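Local structure of exopolyphosphatase (Aquifex aeolicus, 1T6C) at residues 172-177 against 270-275; 17-22 against 68-73. The protein probably hydrolyses phosphoanhydride bonds of polyphosphate or related compounds, as a calcium-binding member of the Ppx/GppA phosphatase family with an actin-like fold. All blocks are in the same frame, centred on the assembly; numbering follows the deposited sequence. Where two conformers were deposited one is given.

The two contacts lie in different parts of this actin-like fold, their centres about 27 Å apart and their nearest atoms about 8 Å. Contact 2 is core: a central strand of the five-stranded sheet meets the helix above it, all four touching residues are buried, and only aliphatic and aromatic groups meet. Contact 1 is partly buried and joins helix 170-177 to segment 270-275, among helices 185-199, 214-223 and 256-262. There a single threonine carries most of the meeting, a water bridges hydroxyl and carbonyl, and an exposed lysine closes the margin. Neither contact contains a calcium ligand.

Contact 1: 172-177 against 270-275; sequences NLTETF and RAKVIL
Thr174 faces residues 272 and 273, and its CA lies 6.1 Å from the CA of Val273. The polar link is indirect. A water donates to Thr174 OG1 at 2.9 Å and to the carbonyl oxygen of Lys272 at 2.7 Å, tying helix 170-177 to segment 270-275. The same hydroxyl gives its own hydrogen to the carbonyl of Ile170, one turn back; with OG1 beside the backbone N (chi1 -62°) it can serve both partners. Lys272 O also receives a weak bond from Arg259.

The remaining contact is van der Waals. Thr174 OG1 sits 3.8 Å from Val273 CA and 3.9 Å from Val273 CG1, the two side chains crossing at about a right angle. On its other branch, Thr174 CG2 meets the aliphatic stem of Lys272 at CG, 4.1 Å away; the lysine chain is bent at chi2 and chi3 and also touches Asp181. A valine in place of Thr174 lacks the hydroxyl, and the bridging water would probably lose its hold on this helix while the carbonyl of Ile170 is left without that donor.

The arrangement is water-mediated structural packing within the Ppx/GppA family region, and none of its residues is a calcium ligand. Behind this face, Leu173 packs on Phe191 and Phe194 of helix 185-199. Across the contact, Lys272 touches Ser256 of helix 256-262 and Ile274 leans on helix 214-223.

Contact 2: 17-22 against 68-73; sequences IDIGSY and QVLKEY
Tyr73, which meets Ile17 across the contact, spends its hydroxyl on the carbonyl of Val24, in the strand next to that of Ile17, and so fixes the far end of its ring to the sheet. The ring is turned so that its own CA lies almost in the ring plane (chi2 -6°), which lets Val69 CG1, one helical turn back, sit over one face, offset toward the rim. Ile17 CD1 comes to the ring's edge near its plane, and the same methyl lies 4.3 Å from Tyr73 CB.

The rest of the join is aliphatic and centres on Leu70, whose two methyls are shared between the isoleucines of the strand. Leu70 CD2 touches Ile17 CG2 at 3.9 Å, the side chains meeting at a slant, while Leu70 CD1 meets Ile19 CD1 at 4.0 Å, methyl against methyl, with the two chains nearly perpendicular. Ile19 reaches the leucine through its extended CG1 branch (chi2 174°).

Strand 17-19 and helix segment 68-73 run antiparallel, at 173°, with axes 11.2 Å apart, as expected of a helix laid on a sheet. Helix 60-79 makes the crossover between strands 35-45 and 84-89, and in passing covers strand 12-19, which is hydrogen-bonded to strands 23-32 and 84-89. Leu26 and Ala87 of those neighbours continue the apolar layer beside Ile17.

Contact 1: 172-177 against 270-275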
loop_
_atom_site.group_PDB
_atom_site.type_symbol
_atom_site.label_atom_id
_atom_site.label_comp_id
_atom_site.label_asym_id
_atom_site.label_seq_id
_atom_site.Cartn_x
_atom_site.Cartn_y
_atom_site.Cartn_z
ATOM N N ASN A 172 -8.512 -0.538 -12.685
ATOM C CA ASN A 172 -9.209 0.351 -13.611
ATOM C C ASN A 172 -8.355 0.704 -14.811
ATOM O O ASN A 172 -8.837 0.702 -15.951
ATOM C CB ASN A 172 -9.709 1.585 -12.863
ATOM C CG ASN A 172 -10.453 2.561 -13.725
ATOM O OD1 ASN A 172 -11.216 2.196 -14.624
ATOM N ND2 ASN A 172 -10.264 3.829 -13.420
ATOM N N LEU A 173 -7.074 0.986 -14.615
ATOM C CA LEU A 173 -6.218 1.307 -15.758
ATOM C C LEU A 173 -6.126 0.143 -16.735
ATOM O O LEU A 173 -6.174 0.331 -17.953
ATOM C CB LEU A 173 -4.810 1.670 -15.318
ATOM C CG LEU A 173 -4.625 2.918 -14.465
ATOM C CD1 LEU A 173 -3.180 3.300 -14.344
ATOM C CD2 LEU A 173 -5.485 4.031 -14.976
ATOM N N THR A 174 -6.016 -1.059 -16.191
ATOM C CA THR A 174 -5.951 -2.280 -17.017
ATOM C C THR A 174 -7.227 -2.475 -17.820
ATOM O O THR A 174 -7.186 -2.701 -19.009
ATOM C CB THR A 174 -5.643 -3.501 -16.109
ATOM O OG1 THR A 174 -4.369 -3.292 -15.502
ATOM C CG2 THR A 174 -5.481 -4.759 -16.910
ATOM N N GLU A 175 -8.360 -2.354 -17.159
ATOM C CA GLU A 175 -9.611 -2.528 -17.898
ATOM C C GLU A 175 -9.800 -1.441 -18.949
ATOM O O GLU A 175 -10.315 -1.671 -20.048
ATOM C CB GLU A 175 -10.787 -2.472 -16.951
ATOM C CG GLU A 175 -12.129 -2.798 -17.636
ATOM C CD GLU A 175 -12.825 -1.606 -18.326
ATOM O OE1 GLU A 175 -12.617 -0.431 -17.951
ATOM O OE2 GLU A 175 -13.579 -1.846 -19.295
ATOM N N THR A 176 -9.425 -0.228 -18.607
ATOM C CA THR A 176 -9.673 0.918 -19.463
ATOM C C THR A 176 -8.845 0.861 -20.726
ATOM O O THR A 176 -9.358 1.089 -21.836
ATOM C CB THR A 176 -9.341 2.222 -18.691
ATOM O OG1 THR A 176 -10.298 2.438 -17.633
ATOM C CG2 THR A 176 -9.400 3.420 -19.618
ATOM N N PHE A 177 -7.547 0.606 -20.565
ATOM C CA PHE A 177 -6.614 0.712 -21.698
ATOM C C PHE A 177 -6.273 -0.612 -22.370
ATOM O O PHE A 177 -6.029 -0.635 -23.578
ATOM C CB PHE A 177 -5.316 1.378 -21.220
ATOM C CG PHE A 177 -5.504 2.805 -20.828
ATOM C CD1 PHE A 177 -5.821 3.749 -21.795
ATOM C CD2 PHE A 177 -5.351 3.222 -19.508
ATOM C CE1 PHE A 177 -6.044 5.069 -21.448
ATOM C CE2 PHE A 177 -5.579 4.523 -19.173
ATOM C CZ PHE A 177 -5.920 5.457 -20.148
ATOM N N ARG A 270 -2.453 -10.892 -8.871
ATOM C CA ARG A 270 -1.896 -9.638 -9.372
ATOM C C ARG A 270 -1.358 -9.721 -10.788
ATOM O O ARG A 270 -0.939 -8.719 -11.331
ATOM C CB ARG A 270 -0.725 -9.229 -8.491
ATOM C CG ARG A 270 -1.129 -8.793 -7.118
ATOM C CD ARG A 270 -0.377 -7.539 -6.694
ATOM N NE ARG A 270 0.819 -7.852 -5.924
ATOM C CZ ARG A 270 0.773 -8.266 -4.669
ATOM N NH1 ARG A 270 -0.399 -8.416 -4.060
ATOM N NH2 ARG A 270 1.899 -8.527 -4.012
ATOM N N ALA A 271 -1.378 -10.900 -11.387
ATOM C CA ALA A 271 -0.666 -11.136 -12.639
ATOM C C ALA A 271 -1.155 -10.248 -13.791
ATOM O O ALA A 271 -0.331 -9.709 -14.547
ATOM C CB ALA A 271 -0.764 -12.602 -13.010
ATOM N N LYS A 272 -2.468 -10.056 -13.917
ATOM C CA LYS A 272 -2.980 -9.208 -15.011
ATOM C C LYS A 272 -2.668 -7.720 -14.796
ATOM O O LYS A 272 -2.193 -7.036 -15.722
ATOM C CB LYS A 272 -4.473 -9.436 -15.212
ATOM C CG LYS A 272 -5.024 -8.794 -16.459
ATOM C CD LYS A 272 -6.183 -9.622 -16.975
ATOM C CE LYS A 272 -7.219 -8.763 -17.544
ATOM N NZ LYS A 272 -8.306 -9.624 -18.046
ATOM N N VAL A 273 -2.881 -7.228 -13.583
ATOM C CA VAL A 273 -2.640 -5.804 -13.309
ATOM C C VAL A 273 -1.205 -5.346 -13.087
ATOM O O VAL A 273 -0.969 -4.137 -13.071
ATOM C CB VAL A 273 -3.495 -5.296 -12.117
ATOM C CG1 VAL A 273 -4.966 -5.575 -12.373
ATOM C CG2 VAL A 273 -3.009 -5.921 -10.814
ATOM N N ILE A 274 -0.249 -6.269 -12.937
ATOM C CA ILE A 274 1.121 -5.870 -12.616
ATOM C C ILE A 274 1.696 -4.983 -13.689
ATOM O O ILE A 274 2.451 -4.071 -13.345
ATOM C CB ILE A 274 2.041 -7.089 -12.308
ATOM C CG1 ILE A 274 3.329 -6.571 -11.647
ATOM C CG2 ILE A 274 2.266 -7.956 -13.538
ATOM C CD1 ILE A 274 4.201 -7.695 -11.171
ATOM N N LEU A 275 1.337 -5.170 -14.963
ATOM C CA LEU A 275 1.946 -4.342 -16.017
ATOM C C LEU A 275 1.605 -2.850 -15.827
ATOM O O LEU A 275 2.466 -1.968 -15.907
ATOM C CB LEU A 275 1.499 -4.831 -17.406
ATOM C CG LEU A 275 2.130 -4.091 -18.583
ATOM C CD1 LEU A 275 3.647 -4.352 -18.648
ATOM C CD2 LEU A 275 1.439 -4.475 -19.891
HETATM O O HOH W 1 -1.935 -4.479 -16.426
#

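Contact 2: 17-22 against 68-73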
loop_
_atom_site.group_PDB
_atom_site.type_symbol
_atom_site.label_atom_id
_atom_site.label_comp_id
_atom_site.label_asym_id
_atom_site.label_seq_id
_atom_site.Cartn_x
_atom_site.Cartn_y
_atom_site.Cartn_z
ATOM N N ILE A 17 -4.399 -1.934 13.161
ATOM C CA ILE A 17 -5.408 -2.744 12.452
ATOM C C ILE A 17 -5.809 -1.914 11.251
ATOM O O ILE A 17 -6.095 -0.723 11.372
ATOM C CB ILE A 17 -6.586 -3.016 13.357
ATOM C CG1 ILE A 17 -6.177 -3.944 14.499
ATOM C CG2 ILE A 17 -7.722 -3.598 12.553
ATOM C CD1 ILE A 17 -7.252 -4.160 15.530
ATOM N N ASP A 18 -5.803 -2.537 10.082
ATOM C CA ASP A 18 -6.252 -1.922 8.841
ATOM C C ASP A 18 -7.377 -2.752 8.235
ATOM O O ASP A 18 -7.220 -3.933 7.990
ATOM C CB ASP A 18 -5.123 -1.608 7.872
ATOM C CG ASP A 18 -4.453 -2.778 7.366
ATOM O OD1 ASP A 18 -3.803 -3.480 8.189
ATOM O OD2 ASP A 18 -4.485 -3.079 6.143
ATOM N N ILE A 19 -8.500 -2.093 8.034
ATOM C CA ILE A 19 -9.692 -2.696 7.477
ATOM C C ILE A 19 -9.819 -2.160 6.064
ATOM O O ILE A 19 -10.054 -0.972 5.863
ATOM C CB ILE A 19 -10.926 -2.292 8.322
ATOM C CG1 ILE A 19 -10.800 -2.798 9.765
ATOM C CG2 ILE A 19 -12.215 -2.764 7.638
ATOM C CD1 ILE A 19 -11.901 -2.316 10.659
ATOM N N GLY A 20 -9.695 -3.044 5.088
ATOM C CA GLY A 20 -9.909 -2.696 3.700
ATOM C C GLY A 20 -11.102 -3.421 3.119
ATOM O O GLY A 20 -11.805 -4.116 3.828
ATOM N N SER A 21 -11.290 -3.255 1.813
ATOM C CA SER A 21 -12.414 -3.878 1.107
ATOM C C SER A 21 -12.211 -5.381 0.922
ATOM O O SER A 21 -13.179 -6.087 0.624
ATOM C CB SER A 21 -12.697 -3.182 -0.236
ATOM O OG SER A 21 -11.546 -3.123 -1.031
ATOM N N TYR A 22 -10.984 -5.870 1.097
ATOM C CA TYR A 22 -10.677 -7.291 0.905
ATOM C C TYR A 22 -10.253 -7.985 2.188
ATOM O O TYR A 22 -10.770 -9.022 2.544
ATOM C CB TYR A 22 -9.579 -7.412 -0.147
ATOM C CG TYR A 22 -9.301 -8.818 -0.626
ATOM C CD1 TYR A 22 -10.279 -9.556 -1.281
ATOM C CD2 TYR A 22 -8.040 -9.391 -0.469
ATOM C CE1 TYR A 22 -10.014 -10.833 -1.743
ATOM C CE2 TYR A 22 -7.775 -10.666 -0.921
ATOM C CZ TYR A 22 -8.767 -11.379 -1.553
ATOM O OH TYR A 22 -8.496 -12.654 -2.009
ATOM N N GLN A 68 -16.252 -10.596 13.852
ATOM C CA GLN A 68 -15.652 -11.747 14.533
ATOM C C GLN A 68 -14.122 -11.721 14.447
ATOM O O GLN A 68 -13.469 -12.001 15.426
ATOM C CB GLN A 68 -16.212 -13.081 14.002
ATOM C CG GLN A 68 -15.795 -14.342 14.818
ATOM C CD GLN A 68 -15.700 -14.138 16.357
ATOM O OE1 GLN A 68 -14.583 -14.100 16.941
ATOM N NE2 GLN A 68 -16.858 -14.015 17.008
ATOM N N VAL A 69 -13.575 -11.326 13.305
ATOM C CA VAL A 69 -12.119 -11.206 13.126
ATOM C C VAL A 69 -11.556 -10.145 14.072
ATOM O O VAL A 69 -10.497 -10.330 14.680
ATOM C CB VAL A 69 -11.746 -10.839 11.668
ATOM C CG1 VAL A 69 -10.287 -10.416 11.575
ATOM C CG2 VAL A 69 -12.039 -12.016 10.733
ATOM N N LEU A 70 -12.283 -9.040 14.199
ATOM C CA LEU A 70 -11.846 -7.941 15.039
ATOM C C LEU A 70 -11.858 -8.372 16.502
ATOM O O LEU A 70 -10.979 -7.985 17.253
ATOM C CB LEU A 70 -12.682 -6.664 14.797
ATOM C CG LEU A 70 -12.510 -6.021 13.438
ATOM C CD1 LEU A 70 -13.497 -4.914 13.197
ATOM C CD2 LEU A 70 -11.076 -5.478 13.269
ATOM N N LYS A 71 -12.851 -9.167 16.917
ATOM C CA LYS A 71 -12.852 -9.700 18.272
ATOM C C LYS A 71 -11.608 -10.561 18.526
ATOM O O LYS A 71 -10.974 -10.439 19.574
ATOM C CB LYS A 71 -14.150 -10.470 18.572
ATOM C CG LYS A 71 -15.387 -9.606 18.630
ATOM C CD LYS A 71 -16.651 -10.471 18.779
ATOM C CE LYS A 71 -17.861 -9.700 19.112
ATOM N NZ LYS A 71 -19.032 -10.641 19.241
ATOM N N GLU A 72 -11.240 -11.390 17.546
ATOM C CA GLU A 72 -10.069 -12.242 17.650
ATOM C C GLU A 72 -8.804 -11.399 17.736
ATOM O O GLU A 72 -7.953 -11.665 18.562
ATOM C CB GLU A 72 -10.023 -13.204 16.478
ATOM C CG GLU A 72 -11.162 -14.208 16.587
ATOM C CD GLU A 72 -11.477 -14.960 15.310
ATOM O OE1 GLU A 72 -10.699 -14.847 14.329
ATOM O OE2 GLU A 72 -12.517 -15.686 15.301
ATOM N N TYR A 73 -8.749 -10.317 16.963
ATOM C CA TYR A 73 -7.598 -9.416 17.037
ATOM C C TYR A 73 -7.541 -8.712 18.374
ATOM O O TYR A 73 -6.484 -8.575 18.951
ATOM C CB TYR A 73 -7.630 -8.400 15.905
ATOM C CG TYR A 73 -7.368 -8.952 14.513
ATOM C CD1 TYR A 73 -6.988 -10.290 14.307
ATOM C CD2 TYR A 73 -7.427 -8.118 13.422
ATOM C CE1 TYR A 73 -6.775 -10.778 13.026
ATOM C CE2 TYR A 73 -7.171 -8.561 12.170
ATOM C CZ TYR A 73 -6.841 -9.903 11.970
ATOM O OH TYR A 73 -6.588 -10.322 10.710
#